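Local atomic coordinates of hydrolase, NUDIX family (Clostridium perfringens ATCC 13124, PDB entry 3F6A), a protein that probably hydrolyses a nucleoside diphosphate linked to another group, as expected of a NUDIX family enzyme. Residues 143-146 and 147-151. Residues are numbered along the deposited sequence; the frame is centred on the assembly and turned at random.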
loop_
_atom_site.group_PDB
_atom_site.type_symbol
_atom_site.label_atom_id
_atom_site.label_comp_id
_atom_site.label_asym_id
_atom_site.label_seq_id
_atom_site.Cartn_x
_atom_site.Cartn_y
_atom_site.Cartn_z
HETATM N N MSE A 143 -6.495 -14.065 -5.451
HETATM C CA MSE A 143 -6.691 -13.239 -4.266
HETATM C C MSE A 143 -7.889 -13.666 -3.429
HETATM O O MSE A 143 -7.855 -13.586 -2.201
HETATM C CB MSE A 143 -6.802 -11.767 -4.662
HETATM C CG MSE A 143 -5.491 -11.223 -5.243
HETATM SE SE MSE A 143 -5.449 -9.318 -5.519
HETATM C CE MSE A 143 -6.538 -9.233 -7.088
ATOM N N ALA A 144 -8.938 -14.143 -4.082
ATOM C CA ALA A 144 -10.125 -14.594 -3.365
ATOM C C ALA A 144 -9.747 -15.823 -2.542
ATOM O O ALA A 144 -10.224 -16.015 -1.423
ATOM C CB ALA A 144 -11.240 -14.933 -4.356
ATOM N N THR A 145 -8.866 -16.645 -3.103
ATOM C CA THR A 145 -8.403 -17.849 -2.426
ATOM C C THR A 145 -7.496 -17.476 -1.259
ATOM O O THR A 145 -7.577 -18.080 -0.188
ATOM C CB THR A 145 -7.651 -18.765 -3.403
ATOM O OG1 THR A 145 -8.531 -19.128 -4.473
ATOM C CG2 THR A 145 -7.171 -20.026 -2.702
ATOM N N GLU A 146 -6.635 -16.481 -1.460
ATOM C CA GLU A 146 -5.757 -16.041 -0.385
ATOM C C GLU A 146 -6.621 -15.485 0.741
ATOM O O GLU A 146 -6.374 -15.749 1.914
ATOM C CB GLU A 146 -4.801 -14.944 -0.856
ATOM C CG GLU A 146 -3.866 -15.341 -1.979
ATOM C CD GLU A 146 -2.849 -14.259 -2.275
ATOM O OE1 GLU A 146 -3.109 -13.085 -1.920
ATOM O OE2 GLU A 146 -1.797 -14.576 -2.869
ATOM N N ALA A 147 -7.634 -14.704 0.377
ATOM C CA ALA A 147 -8.530 -14.118 1.374
ATOM C C ALA A 147 -9.160 -15.235 2.206
ATOM O O ALA A 147 -9.233 -15.142 3.431
ATOM C CB ALA A 147 -9.619 -13.278 0.691
ATOM N N LEU A 148 -9.611 -16.293 1.536
ATOM C CA LEU A 148 -10.219 -17.425 2.228
ATOM C C LEU A 148 -9.212 -18.148 3.118
ATOM O O LEU A 148 -9.509 -18.455 4.272
ATOM C CB LEU A 148 -10.823 -18.409 1.218
ATOM C CG LEU A 148 -12.181 -18.019 0.627
ATOM C CD1 LEU A 148 -12.534 -18.927 -0.545
ATOM C CD2 LEU A 148 -13.242 -18.105 1.707
ATOM N N ASP A 149 -8.021 -18.418 2.587
ATOM C CA ASP A 149 -6.990 -19.103 3.364
ATOM C C ASP A 149 -6.627 -18.298 4.609
ATOM O O ASP A 149 -6.335 -18.868 5.662
ATOM C CB ASP A 149 -5.713 -19.317 2.539
ATOM C CG ASP A 149 -5.915 -20.265 1.374
ATOM O OD1 ASP A 149 -6.833 -21.106 1.430
ATOM O OD2 ASP A 149 -5.138 -20.180 0.399
ATOM N N LEU A 150 -6.642 -16.974 4.482
ATOM C CA LEU A 150 -6.304 -16.098 5.595
ATOM C C LEU A 150 -7.420 -15.978 6.622
ATOM O O LEU A 150 -7.188 -16.111 7.822
ATOM C CB LEU A 150 -5.967 -14.690 5.094
ATOM C CG LEU A 150 -5.654 -13.694 6.217
ATOM C CD1 LEU A 150 -4.295 -14.037 6.809
ATOM C CD2 LEU A 150 -5.653 -12.259 5.690
ATOM N N LEU A 151 -8.630 -15.711 6.140
ATOM C CA LEU A 151 -9.774 -15.521 7.017
ATOM C C LEU A 151 -10.661 -16.763 7.101
ATOM O O LEU A 151 -11.874 -16.675 7.284
ATOM C CB LEU A 151 -10.564 -14.295 6.536
ATOM C CG LEU A 151 -9.676 -13.047 6.361
ATOM C CD1 LEU A 151 -10.461 -11.911 5.721
ATOM C CD2 LEU A 151 -9.120 -12.609 7.707
#
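Thr145 turns CG2 anti to its backbone nitrogen and beside its carbonyl carbon (OG1 chi1 -60°), while Asp149 sets its carboxylate beside its own nitrogen (chi1 -66°). The two side chains, one helical turn apart, then lie side by side and point the same way. Thr145 CG2 meets Asp149 OD2 at 3.7 Å. Thr145 OG1 is hydrogen-bonded back to Leu141 O, and Asp149 OD1 has a long, weak ion pair with Lys127 NZ. Asp149 N donates to Thr145 O at 2.8 Å, with an N-H...O angle of 166°. Three more i to i+4 bonds continue the alpha-helical pattern, including Ala147 N to Met143 O at 2.8 Å and Leu150 N to Glu146 O at 2.9 Å. Leu148 CG comes to 3.5 Å from Ala144 O. This is the end of the C-terminal helix 138-150, packed on the mixed NUDIX sheet, with Ala144 and Leu148 on Val19 and Ala147 on Phe12, Val14 and Tyr104. Glu146 extends beyond CG, its OE1 hydrogen-bonded to Tyr104 OH and His86 NE2 and its OE2 close to Asp66 OD2 of the second subunit, a like-charge approach that could raise the proton affinity of one carboxylate. Backbone bonds therefore hold the helix turns together, while Thr145 OG1 and Glu146 OE1 find their hydrogen-bond partners outside these residues.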